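Local coordinates for protein histidine acid phosphatase (Hafnia alvei, PDB 4ARU) that belongs to the histidine acid phosphatases, enzymes of branch 2 of the histidine phosphatase superfamily, at residues Gln162-Leu167 / Leu249-Asn254; Ser169-Phe174 / Gly238-Glu243; Thr308-Ile313 / Gly334-Glu339; Leu317-Thr322 / Val377-Pro382. All coordinates share one frame; numbering follows the deposited sequence.

Contacts 1 and 2 lie together on one side of the chain, their centres about 11 Å apart. Both use helix 162-172, and contact 2 is nested in sequence inside the loop that contact 1 closes. L249 CD1 meets I240 CD1 at 3.6 Å, so the two join into one apolar layer. Contacts 3 and 4 come later in the chain and alternate in sequence. Their centres are about 10 Å apart, and both reach the mixed sheet. L336 CD2 and L379 CD1 link them at 3.6 Å. The centres of contacts 1 and 3 are about 24 Å apart. The first pair thus packs a helical region, while the second covers the sheet and extends to the potassium site.

Contact 1 (Gln162-Leu167 / Leu249-Asn254); sequences QASLAL and LLKLHN
S164 and L249 are the closest backbone pair where helix 162-167 crosses helix 249-254, with the segment axes 9.0 Å apart at closest approach and a signed crossing angle of -115°. Three side-chain meetings, each with a leucine, make up the crossing. S164 presents its CB to the branch of L252, 3.8 Å from L252 CG. The same leucine reaches L165, whose CD2 lies 3.8 Å from L252 CD2. The bond from CA to CB of L165 points away from the partner helix, yet the CD2 methyl still reaches L252. Further along, L167 and L249 cross at about a right angle. L167 CG is 3.8 Å from L249 CD2, and L167 CD2 is equally close to L249 CG. L167 places CG anti to the backbone N (chi1 176°), which extends the branch across the end of L249. On the exposed side K251 bends at chi3 (51°) and brings its ammonium group to a water. That water accepts from K251 NZ at 3.2 Å and from S164 N at 3.1 Å. The S164 hydroxyl has its own hydrogen-bond partner, S248 OG, on helix 243-262. A217 of helix 213-229 touches both L165 and L252 and extends the apolar layer. The chemistry is therefore mostly dispersion between branched side chains, with one water-mediated link at the solvent edge. Both groups on that water are donors. The water probably eases the approach of a lysine charge to the N-terminal end of helix 162-172, whose dipole would be unfavourable to it.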
loop_
_atom_site.group_PDB
_atom_site.type_symbol
_atom_site.label_atom_id
_atom_site.label_comp_id
_atom_site.label_asym_id
_atom_site.label_seq_id
_atom_site.Cartn_x
_atom_site.Cartn_y
_atom_site.Cartn_z
ATOM N N GLN A 162 3.917 3.874 -24.567
ATOM C CA GLN A 162 4.668 4.855 -25.309
ATOM C C GLN A 162 4.350 6.291 -24.912
ATOM O O GLN A 162 5.276 7.074 -24.676
ATOM C CB GLN A 162 4.522 4.591 -26.795
ATOM C CG GLN A 162 5.308 3.342 -27.219
ATOM C CD GLN A 162 6.839 3.430 -26.897
ATOM O OE1 GLN A 162 7.368 2.817 -25.948
ATOM N NE2 GLN A 162 7.549 4.218 -27.714
ATOM N N ALA A 163 3.086 6.650 -24.788
ATOM C CA ALA A 163 2.744 8.034 -24.417
ATOM C C ALA A 163 3.223 8.441 -23.022
ATOM O O ALA A 163 3.761 9.525 -22.803
ATOM C CB ALA A 163 1.245 8.244 -24.536
ATOM N N SER A 164 3.046 7.556 -22.057
ATOM C CA SER A 164 3.442 7.804 -20.685
ATOM C C SER A 164 4.961 7.916 -20.558
ATOM O O SER A 164 5.489 8.797 -19.855
ATOM C CB SER A 164 2.904 6.701 -19.785
ATOM O OG SER A 164 1.490 6.750 -19.714
ATOM N N LEU A 165 5.671 7.041 -21.275
ATOM C CA LEU A 165 7.140 7.111 -21.241
ATOM C C LEU A 165 7.636 8.390 -21.909
ATOM O O LEU A 165 8.589 9.052 -21.460
ATOM C CB LEU A 165 7.755 5.867 -21.871
ATOM C CG LEU A 165 7.609 4.561 -21.103
ATOM C CD1 LEU A 165 8.163 3.344 -21.836
ATOM C CD2 LEU A 165 8.301 4.695 -19.756
ATOM N N ALA A 166 6.965 8.808 -22.975
ATOM C CA ALA A 166 7.323 10.066 -23.640
ATOM C C ALA A 166 7.063 11.262 -22.734
ATOM O O ALA A 166 7.856 12.176 -22.685
ATOM C CB ALA A 166 6.582 10.225 -24.952
ATOM N N LEU A 167 5.969 11.194 -21.976
ATOM C CA LEU A 167 5.695 12.270 -21.012
ATOM C C LEU A 167 6.751 12.301 -19.917
ATOM O O LEU A 167 7.242 13.358 -19.547
ATOM C CB LEU A 167 4.312 12.122 -20.396
ATOM C CG LEU A 167 3.919 13.109 -19.296
ATOM C CD1 LEU A 167 3.902 14.522 -19.835
ATOM C CD2 LEU A 167 2.571 12.716 -18.728
ATOM N N LEU A 249 1.548 9.641 -15.806
ATOM C CA LEU A 249 2.785 9.224 -15.144
ATOM C C LEU A 249 2.550 8.103 -14.127
ATOM O O LEU A 249 3.298 7.104 -14.044
ATOM C CB LEU A 249 3.416 10.410 -14.439
ATOM C CG LEU A 249 3.867 11.560 -15.326
ATOM C CD1 LEU A 249 4.242 12.826 -14.516
ATOM C CD2 LEU A 249 5.009 11.105 -16.251
ATOM N N LEU A 250 1.483 8.218 -13.343
ATOM C CA LEU A 250 1.235 7.194 -12.315
ATOM C C LEU A 250 0.739 5.893 -12.934
ATOM O O LEU A 250 0.879 4.865 -12.303
ATOM C CB LEU A 250 0.267 7.733 -11.231
ATOM C CG LEU A 250 0.957 8.399 -10.004
ATOM C CD1 LEU A 250 1.892 7.480 -9.192
ATOM C CD2 LEU A 250 1.670 9.662 -10.432
ATOM N N LYS A 251 0.263 5.927 -14.172
ATOM C CA LYS A 251 -0.083 4.700 -14.897
ATOM C C LYS A 251 1.115 3.756 -14.923
ATOM O O LYS A 251 0.999 2.538 -14.732
ATOM C CB LYS A 251 -0.515 5.048 -16.319
ATOM C CG LYS A 251 -0.893 3.826 -17.125
ATOM C CD LYS A 251 -1.661 4.140 -18.401
ATOM C CE LYS A 251 -0.987 5.172 -19.226
ATOM N NZ LYS A 251 -1.692 5.255 -20.537
ATOM N N LEU A 252 2.302 4.305 -15.068
ATOM C CA LEU A 252 3.517 3.496 -15.101
ATOM C C LEU A 252 3.789 2.868 -13.751
ATOM O O LEU A 252 4.201 1.719 -13.652
ATOM C CB LEU A 252 4.718 4.356 -15.514
ATOM C CG LEU A 252 4.629 4.921 -16.940
ATOM C CD1 LEU A 252 5.522 6.153 -17.122
ATOM C CD2 LEU A 252 5.015 3.863 -17.949
ATOM N N HIS A 253 3.569 3.633 -12.684
ATOM C CA HIS A 253 3.773 3.116 -11.355
ATOM C C HIS A 253 2.759 2.024 -11.055
ATOM O O HIS A 253 3.126 0.983 -10.526
ATOM C CB HIS A 253 3.633 4.296 -10.394
ATOM C CG HIS A 253 3.680 3.909 -8.952
ATOM N ND1 HIS A 253 4.859 3.653 -8.286
ATOM C CD2 HIS A 253 2.696 3.782 -8.036
ATOM C CE1 HIS A 253 4.600 3.347 -7.029
ATOM N NE2 HIS A 253 3.298 3.433 -6.848
ATOM N N ASN A 254 1.481 2.250 -11.381
ATOM C CA ASN A 254 0.476 1.242 -11.081
ATOM C C ASN A 254 0.702 -0.026 -11.891
ATOM O O ASN A 254 0.456 -1.132 -11.409
ATOM C CB ASN A 254 -0.908 1.794 -11.297
ATOM C CG ASN A 254 -1.240 2.898 -10.315
ATOM O OD1 ASN A 254 -0.827 2.859 -9.135
ATOM N ND2 ASN A 254 -1.999 3.880 -10.770
HETATM O O HOH W 1 1.061 5.193 -22.112
#

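Contact 2 (Ser169-Phe174 / Gly238-Glu243); sequences SSVLDF and GNIHTE
N239 makes the one direct hydrogen bond of the contact, from its side-chain amide to the backbone carbonyl of V171. The N239 ND2 to V171 O distance is 2.9 Å and the N-H...O angle is 156°. The acceptor lies close to the amide plane, whereas ND2 is tilted 19° from the carbonyl plane. N239 CG sits anti to its own carbonyl carbon, beside the backbone N, and this carries the amide over the helix end. Apolar contacts are looser. V171 CG1 lies 4.2 Å from N239 CB, and V171 CG2 is 4.4 Å from I240 CG1. F224 of helix 213-229 touches both V171 and I240 and closes this patch. Charge enters through D173, whose OD2 is 3.8 Å from N239 ND2; its hydrogen-bond partner is H37 NE2. The backbone of 169-174 forms a Schellman motif with D173, at positive phi, as the C-prime residue. F174 N bonds to S169 O at 3.0 Å, and D173 N to S170 O at 3.1 Å. The amide of N239 thus supplies a donor to a carbonyl in the last turn of the helix. The nearby carboxylate of D173 would probably be electrostatically favourable to the N-H groups of that amide.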
loop_
_atom_site.group_PDB
_atom_site.type_symbol
_atom_site.label_atom_id
_atom_site.label_comp_id
_atom_site.label_asym_id
_atom_site.label_seq_id
_atom_site.Cartn_x
_atom_site.Cartn_y
_atom_site.Cartn_z
ATOM N N SER A 169 9.820 11.340 -20.156
ATOM C CA SER A 169 10.988 11.953 -20.811
ATOM C C SER A 169 10.952 13.468 -20.839
ATOM O O SER A 169 11.929 14.114 -20.483
ATOM C CB SER A 169 11.148 11.364 -22.219
ATOM O OG SER A 169 12.299 11.868 -22.872
ATOM N N SER A 170 9.783 14.027 -21.178
ATOM C CA SER A 170 9.642 15.467 -21.283
ATOM C C SER A 170 9.706 16.133 -19.901
ATOM O O SER A 170 10.319 17.186 -19.778
ATOM C CB SER A 170 8.357 15.833 -22.069
ATOM O OG SER A 170 7.184 15.547 -21.348
ATOM N N VAL A 171 9.098 15.524 -18.897
ATOM C CA VAL A 171 9.133 16.052 -17.524
ATOM C C VAL A 171 10.573 16.087 -16.988
ATOM O O VAL A 171 10.972 17.056 -16.337
ATOM C CB VAL A 171 8.235 15.192 -16.609
ATOM C CG1 VAL A 171 8.504 15.461 -15.129
ATOM C CG2 VAL A 171 6.770 15.390 -16.975
ATOM N N LEU A 172 11.341 15.047 -17.289
ATOM C CA LEU A 172 12.745 14.987 -16.926
ATOM C C LEU A 172 13.632 15.874 -17.766
ATOM O O LEU A 172 14.747 16.180 -17.345
ATOM C CB LEU A 172 13.265 13.530 -17.100
ATOM C CG LEU A 172 12.623 12.523 -16.166
ATOM C CD1 LEU A 172 13.069 11.167 -16.639
ATOM C CD2 LEU A 172 13.013 12.760 -14.711
ATOM N N ASP A 173 13.204 16.292 -18.968
ATOM C CA ASP A 173 14.162 16.793 -19.977
ATOM C C ASP A 173 15.271 15.800 -20.232
ATOM O O ASP A 173 16.447 16.138 -20.390
ATOM C CB ASP A 173 14.693 18.181 -19.597
ATOM C CG ASP A 173 13.609 19.246 -19.697
ATOM O OD1 ASP A 173 13.226 19.520 -20.845
ATOM O OD2 ASP A 173 13.119 19.815 -18.677
ATOM N N PHE A 174 14.855 14.527 -20.322
ATOM C CA PHE A 174 15.776 13.414 -20.529
ATOM C C PHE A 174 16.768 13.625 -21.681
ATOM O O PHE A 174 17.947 13.301 -21.555
ATOM C CB PHE A 174 14.993 12.086 -20.660
ATOM C CG PHE A 174 15.862 10.884 -21.016
ATOM C CD1 PHE A 174 16.675 10.271 -20.058
ATOM C CD2 PHE A 174 15.830 10.347 -22.280
ATOM C CE1 PHE A 174 17.443 9.174 -20.401
ATOM C CE2 PHE A 174 16.602 9.248 -22.614
ATOM C CZ PHE A 174 17.396 8.661 -21.668
ATOM N N GLY A 238 8.504 21.925 -11.848
ATOM C CA GLY A 238 7.400 22.661 -12.401
ATOM C C GLY A 238 6.805 22.075 -13.679
ATOM O O GLY A 238 6.004 22.751 -14.315
ATOM N N ASN A 239 7.111 20.827 -14.013
ATOM C CA ASN A 239 6.744 20.257 -15.291
ATOM C C ASN A 239 5.496 19.395 -15.318
ATOM O O ASN A 239 5.189 18.893 -16.386
ATOM C CB ASN A 239 7.915 19.502 -15.873
ATOM C CG ASN A 239 9.062 20.403 -16.208
ATOM O OD1 ASN A 239 8.859 21.590 -16.454
ATOM N ND2 ASN A 239 10.278 19.856 -16.212
ATOM N N ILE A 240 4.771 19.283 -14.207
ATOM C CA ILE A 240 3.479 18.571 -14.179
ATOM C C ILE A 240 2.388 19.622 -13.940
ATOM O O ILE A 240 2.376 20.326 -12.903
ATOM C CB ILE A 240 3.439 17.448 -13.129
ATOM C CG1 ILE A 240 4.592 16.493 -13.327
ATOM C CG2 ILE A 240 2.094 16.739 -13.244
ATOM C CD1 ILE A 240 4.715 15.505 -12.196
ATOM N N HIS A 241 1.515 19.770 -14.927
ATOM C CA HIS A 241 0.549 20.871 -14.961
ATOM C C HIS A 241 -0.902 20.403 -14.844
ATOM O O HIS A 241 -1.754 21.190 -14.378
ATOM C CB HIS A 241 0.688 21.696 -16.253
ATOM C CG HIS A 241 1.999 22.401 -16.371
ATOM N ND1 HIS A 241 3.072 21.851 -17.030
ATOM C CD2 HIS A 241 2.419 23.594 -15.890
ATOM C CE1 HIS A 241 4.104 22.670 -16.950
ATOM N NE2 HIS A 241 3.734 23.736 -16.265
ATOM N N THR A 242 -1.196 19.164 -15.248
ATOM C CA THR A 242 -2.588 18.733 -15.378
ATOM C C THR A 242 -2.862 17.376 -14.753
ATOM O O THR A 242 -1.989 16.558 -14.508
ATOM C CB THR A 242 -3.008 18.628 -16.838
ATOM O OG1 THR A 242 -2.366 17.502 -17.412
ATOM C CG2 THR A 242 -2.652 19.874 -17.630
ATOM N N GLU A 243 -4.130 17.158 -14.443
ATOM C CA GLU A 243 -4.590 15.880 -13.969
ATOM C C GLU A 243 -4.257 14.732 -14.931
ATOM O O GLU A 243 -3.824 13.659 -14.521
ATOM C CB GLU A 243 -6.097 15.980 -13.777
ATOM C CG GLU A 243 -6.857 14.682 -13.557
ATOM C CD GLU A 243 -8.355 14.878 -13.576
ATOM O OE1 GLU A 243 -9.042 14.874 -14.686
ATOM O OE2 GLU A 243 -8.829 15.181 -12.447
#

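Contact 3 (Thr308-Ile313 / Gly334-Glu339); sequences TNIANI and GALVFE
I310 is the first residue of helix 308-313 to touch segment 334-339, and it does so with both branches. Its CD1 reaches the backbone of G334, 3.3 Å from G334 O, a close carbon-to-carbonyl approach. Its CG2 packs on L336, 3.9 Å from L336 CD1, as the two side chains slide past each other in opposite directions. One turn later I313 repeats the theme. I313 CG2 is anti to the backbone N, and from there it meets two strand residues. It lies 3.8 Å from L336 CD1 and 3.9 Å from F338 CZ. The methyl approaches F338 at the ring edge, near the ring plane, and does not cover a face. L336 CD1 is thus held between the CG2 methyls of I310 and I313. The helix and strand axes are 9.3 Å apart, with their directions at 49°. This is helix-on-sheet packing within the central core of the fold. L336 and F338 face the helix from a strand that bonds to L16 and V14 of strand 9-18. L16 also touches I313, W321 touches both I310 and L336, and L275 of helix 264-282 packs on I313.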
loop_
_atom_site.group_PDB
_atom_site.type_symbol
_atom_site.label_atom_id
_atom_site.label_comp_id
_atom_site.label_asym_id
_atom_site.label_seq_id
_atom_site.Cartn_x
_atom_site.Cartn_y
_atom_site.Cartn_z
ATOM N N THR A 308 3.696 -2.315 -1.337
ATOM C CA THR A 308 3.763 -3.673 -1.832
ATOM C C THR A 308 2.877 -4.659 -1.079
ATOM O O THR A 308 2.331 -5.574 -1.661
ATOM C CB THR A 308 5.201 -4.186 -1.862
ATOM O OG1 THR A 308 5.726 -4.169 -0.540
ATOM C CG2 THR A 308 6.103 -3.323 -2.739
ATOM N N ASN A 309 2.678 -4.421 0.218
ATOM C CA ASN A 309 1.850 -5.285 1.047
ATOM C C ASN A 309 0.376 -5.159 0.613
ATOM O O ASN A 309 -0.363 -6.163 0.453
ATOM C CB ASN A 309 1.950 -4.944 2.535
ATOM C CG ASN A 309 3.335 -5.043 3.107
ATOM O OD1 ASN A 309 3.850 -4.120 3.725
ATOM N ND2 ASN A 309 3.955 -6.205 2.943
ATOM N N ILE A 310 -0.061 -3.931 0.412
ATOM C CA ILE A 310 -1.438 -3.712 -0.037
ATOM C C ILE A 310 -1.614 -4.359 -1.419
ATOM O O ILE A 310 -2.630 -5.000 -1.705
ATOM C CB ILE A 310 -1.809 -2.193 -0.062
ATOM C CG1 ILE A 310 -1.911 -1.692 1.387
ATOM C CG2 ILE A 310 -3.107 -1.971 -0.824
ATOM C CD1 ILE A 310 -2.140 -0.200 1.512
ATOM N N ALA A 311 -0.641 -4.181 -2.294
ATOM C CA ALA A 311 -0.745 -4.759 -3.653
ATOM C C ALA A 311 -0.739 -6.270 -3.585
ATOM O O ALA A 311 -1.504 -6.935 -4.312
ATOM C CB ALA A 311 0.371 -4.234 -4.536
ATOM N N ASN A 312 0.080 -6.850 -2.713
ATOM C CA ASN A 312 0.073 -8.303 -2.576
ATOM C C ASN A 312 -1.303 -8.830 -2.144
ATOM O O ASN A 312 -1.816 -9.790 -2.681
ATOM C CB ASN A 312 1.071 -8.779 -1.511
ATOM C CG ASN A 312 2.541 -8.530 -1.848
ATOM O OD1 ASN A 312 3.360 -8.475 -0.900
ATOM N ND2 ASN A 312 2.927 -8.459 -3.109
ATOM N N ILE A 313 -1.891 -8.187 -1.150
ATOM C CA ILE A 313 -3.199 -8.610 -0.626
ATOM C C ILE A 313 -4.239 -8.446 -1.710
ATOM O O ILE A 313 -5.085 -9.321 -1.888
ATOM C CB ILE A 313 -3.554 -7.830 0.652
ATOM C CG1 ILE A 313 -2.578 -8.213 1.768
ATOM C CG2 ILE A 313 -5.027 -8.011 1.020
ATOM C CD1 ILE A 313 -2.668 -9.621 2.217
ATOM N N GLY A 334 -2.730 5.457 2.470
ATOM C CA GLY A 334 -3.918 4.728 1.992
ATOM C C GLY A 334 -3.961 3.352 2.604
ATOM O O GLY A 334 -2.925 2.744 2.831
ATOM N N ALA A 335 -5.152 2.853 2.892
ATOM C CA ALA A 335 -5.253 1.636 3.614
ATOM C C ALA A 335 -6.415 0.767 3.129
ATOM O O ALA A 335 -7.505 1.317 2.806
ATOM C CB ALA A 335 -5.426 1.918 5.082
ATOM N N LEU A 336 -6.209 -0.548 3.153
ATOM C CA LEU A 336 -7.306 -1.465 3.052
ATOM C C LEU A 336 -7.928 -1.613 4.431
ATOM O O LEU A 336 -7.258 -2.036 5.419
ATOM C CB LEU A 336 -6.853 -2.845 2.597
ATOM C CG LEU A 336 -6.413 -2.936 1.145
ATOM C CD1 LEU A 336 -5.748 -4.291 0.911
ATOM C CD2 LEU A 336 -7.624 -2.694 0.235
ATOM N N VAL A 337 -9.204 -1.355 4.517
ATOM C CA VAL A 337 -9.945 -1.428 5.754
ATOM C C VAL A 337 -10.906 -2.578 5.619
ATOM O O VAL A 337 -11.886 -2.520 4.869
ATOM C CB VAL A 337 -10.693 -0.122 6.056
ATOM C CG1 VAL A 337 -11.461 -0.239 7.359
ATOM C CG2 VAL A 337 -9.718 1.079 6.066
ATOM N N PHE A 338 -10.648 -3.598 6.397
ATOM C CA PHE A 338 -11.470 -4.808 6.463
ATOM C C PHE A 338 -12.374 -4.728 7.678
ATOM O O PHE A 338 -11.883 -4.558 8.801
ATOM C CB PHE A 338 -10.629 -6.073 6.582
ATOM C CG PHE A 338 -9.744 -6.351 5.424
ATOM C CD1 PHE A 338 -8.504 -5.749 5.285
ATOM C CD2 PHE A 338 -10.096 -7.387 4.543
ATOM C CE1 PHE A 338 -7.715 -6.041 4.216
ATOM C CE2 PHE A 338 -9.253 -7.720 3.484
ATOM C CZ PHE A 338 -8.070 -6.999 3.318
ATOM N N GLU A 339 -13.689 -4.834 7.488
ATOM C CA GLU A 339 -14.680 -4.654 8.546
ATOM C C GLU A 339 -15.417 -5.942 8.730
ATOM O O GLU A 339 -15.964 -6.493 7.770
ATOM C CB GLU A 339 -15.661 -3.557 8.181
ATOM C CG GLU A 339 -14.984 -2.209 8.091
ATOM C CD GLU A 339 -15.893 -1.033 7.779
ATOM O OE1 GLU A 339 -17.043 -1.215 7.345
ATOM O OE2 GLU A 339 -15.399 0.106 7.966
#

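Contact 4 (Leu317-Thr322 / Val377-Pro382); sequences LGMTWT and VRLNIP. With K (potassium ion), chain E.
M319 has CG anti to the carbonyl carbon (chi1 -61°) and then runs extended (chi2 -176°), which puts SD at L379. W321 takes chi1 63°, and this turns the indole onto the same leucine. M319 SD lies 3.9 Å from L379 CD1 as the two cross at about a right angle. L379 CD2 packs 3.8 Å from W321 CB and meets the indole obliquely at CE3. M319 and I381 run side by side in the same direction, with SD 4.0 Å from I381 CG1. At the exposed end P382 CD comes to 3.1 Å from G318 O. G318 is the C-prime residue of a Schellman motif. Two waters bridge the backbones: one joins T320 O to N380 N, the other T320 N to N380 O. Beyond them N380 OD1 (2.6 Å) and I381 O (2.8 Å) bind the potassium ion. C384, Q387 and two waters complete that site, and Q387 NE2 also bonds to L379 O. The loop 317-322, which follows helix 307-317, therefore packs against segment 377-382, which begins in strand 375-378. V352 of strand 348-356 touches M319 and L379, and F398 of helix 395-405 covers L317 and I381.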
loop_
_atom_site.group_PDB
_atom_site.type_symbol
_atom_site.label_atom_id
_atom_site.label_comp_id
_atom_site.label_asym_id
_atom_site.label_seq_id
_atom_site.Cartn_x
_atom_site.Cartn_y
_atom_site.Cartn_z
ATOM N N LEU A 317 -6.532 -11.639 -3.244
ATOM C CA LEU A 317 -7.996 -11.572 -3.176
ATOM C C LEU A 317 -8.636 -11.146 -4.516
ATOM O O LEU A 317 -9.877 -11.149 -4.631
ATOM C CB LEU A 317 -8.442 -10.631 -2.057
ATOM C CG LEU A 317 -8.211 -11.169 -0.641
ATOM C CD1 LEU A 317 -8.519 -10.126 0.394
ATOM C CD2 LEU A 317 -8.927 -12.477 -0.359
ATOM N N GLY A 318 -7.817 -10.898 -5.548
ATOM C CA GLY A 318 -8.345 -10.487 -6.856
ATOM C C GLY A 318 -9.020 -9.128 -6.850
ATOM O O GLY A 318 -9.917 -8.891 -7.678
ATOM N N MET A 319 -8.692 -8.247 -5.911
ATOM C CA MET A 319 -9.357 -6.922 -5.775
ATOM C C MET A 319 -8.609 -5.910 -6.637
ATOM O O MET A 319 -7.369 -5.822 -6.569
ATOM C CB MET A 319 -9.388 -6.464 -4.326
ATOM C CG MET A 319 -10.155 -7.414 -3.427
ATOM S SD MET A 319 -10.302 -6.822 -1.718
ATOM C CE MET A 319 -8.583 -6.652 -1.283
ATOM N N THR A 320 -9.341 -5.139 -7.420
ATOM C CA THR A 320 -8.734 -4.100 -8.208
ATOM C C THR A 320 -9.561 -2.860 -7.977
ATOM O O THR A 320 -10.758 -2.946 -7.626
ATOM C CB THR A 320 -8.649 -4.430 -9.695
ATOM O OG1 THR A 320 -9.930 -4.749 -10.173
ATOM C CG2 THR A 320 -7.748 -5.638 -9.949
ATOM N N TRP A 321 -8.937 -1.717 -8.165
ATOM C CA TRP A 321 -9.584 -0.445 -7.922
ATOM C C TRP A 321 -8.898 0.672 -8.643
ATOM O O TRP A 321 -7.727 0.564 -9.082
ATOM C CB TRP A 321 -9.681 -0.138 -6.438
ATOM C CG TRP A 321 -8.363 -0.002 -5.765
ATOM C CD1 TRP A 321 -7.550 1.098 -5.750
ATOM C CD2 TRP A 321 -7.703 -0.997 -4.940
ATOM N NE1 TRP A 321 -6.422 0.844 -4.987
ATOM C CE2 TRP A 321 -6.485 -0.422 -4.477
ATOM C CE3 TRP A 321 -7.997 -2.325 -4.592
ATOM C CZ2 TRP A 321 -5.602 -1.135 -3.671
ATOM C CZ3 TRP A 321 -7.122 -3.006 -3.751
ATOM C CH2 TRP A 321 -5.931 -2.419 -3.313
ATOM N N THR A 322 -9.656 1.765 -8.792
ATOM C CA THR A 322 -9.085 3.080 -9.121
ATOM C C THR A 322 -9.656 4.057 -8.115
ATOM O O THR A 322 -10.819 3.974 -7.703
ATOM C CB THR A 322 -9.352 3.566 -10.572
ATOM O OG1 THR A 322 -8.537 4.710 -10.877
ATOM C CG2 THR A 322 -10.769 3.991 -10.789
ATOM N N VAL A 377 -13.308 3.715 -1.388
ATOM C CA VAL A 377 -13.849 2.910 -2.476
ATOM C C VAL A 377 -14.201 1.550 -1.898
ATOM O O VAL A 377 -13.342 0.872 -1.331
ATOM C CB VAL A 377 -12.839 2.766 -3.621
ATOM C CG1 VAL A 377 -13.360 1.819 -4.687
ATOM C CG2 VAL A 377 -12.578 4.131 -4.239
ATOM N N ARG A 378 -15.447 1.135 -2.052
ATOM C CA ARG A 378 -15.885 -0.167 -1.614
ATOM C C ARG A 378 -15.431 -1.197 -2.651
ATOM O O ARG A 378 -15.632 -1.007 -3.851
ATOM C CB ARG A 378 -17.408 -0.183 -1.491
ATOM C CG ARG A 378 -17.901 -1.257 -0.543
ATOM C CD ARG A 378 -19.292 -0.951 -0.010
ATOM N NE ARG A 378 -20.266 -0.840 -1.082
ATOM C CZ ARG A 378 -21.527 -0.416 -0.951
ATOM N NH1 ARG A 378 -22.004 -0.037 0.230
ATOM N NH2 ARG A 378 -22.331 -0.391 -2.011
ATOM N N LEU A 379 -14.851 -2.286 -2.201
ATOM C CA LEU A 379 -14.249 -3.282 -3.082
ATOM C C LEU A 379 -15.047 -4.549 -3.290
ATOM O O LEU A 379 -15.595 -5.179 -2.367
ATOM C CB LEU A 379 -12.855 -3.665 -2.547
ATOM C CG LEU A 379 -11.925 -2.459 -2.357
ATOM C CD1 LEU A 379 -10.581 -2.922 -1.767
ATOM C CD2 LEU A 379 -11.661 -1.748 -3.657
ATOM N N ASN A 380 -15.015 -4.978 -4.541
ATOM C CA ASN A 380 -15.525 -6.246 -4.973
ATOM C C ASN A 380 -14.461 -7.304 -4.792
ATOM O O ASN A 380 -13.296 -7.081 -5.122
ATOM C CB ASN A 380 -15.891 -6.190 -6.456
ATOM C CG ASN A 380 -16.441 -7.505 -6.964
ATOM O OD1 ASN A 380 -17.349 -8.048 -6.370
ATOM N ND2 ASN A 380 -15.918 -7.999 -8.086
ATOM N N ILE A 381 -14.845 -8.435 -4.251
ATOM C CA ILE A 381 -13.997 -9.626 -4.185
ATOM C C ILE A 381 -14.533 -10.620 -5.205
ATOM O O ILE A 381 -15.593 -11.202 -4.994
ATOM C CB ILE A 381 -13.958 -10.258 -2.773
ATOM C CG1 ILE A 381 -13.492 -9.255 -1.714
ATOM C CG2 ILE A 381 -13.127 -11.557 -2.794
ATOM C CD1 ILE A 381 -13.749 -9.739 -0.307
ATOM N N PRO A 382 -13.848 -10.784 -6.335
ATOM C CA PRO A 382 -14.511 -11.549 -7.404
ATOM C C PRO A 382 -14.790 -12.989 -7.062
ATOM O O PRO A 382 -15.818 -13.535 -7.499
ATOM C CB PRO A 382 -13.547 -11.418 -8.593
ATOM C CG PRO A 382 -12.755 -10.232 -8.310
ATOM C CD PRO A 382 -12.641 -10.093 -6.826
HETATM K K K E . -18.165 -10.433 -5.590
HETATM O O HOH W 2 -13.709 -3.397 -6.639
HETATM O O HOH W 3 -12.153 -5.934 -7.365
HETATM O O HOH W 4 -18.182 -12.073 -7.770
HETATM O O HOH W 5 -20.725 -9.828 -6.279
#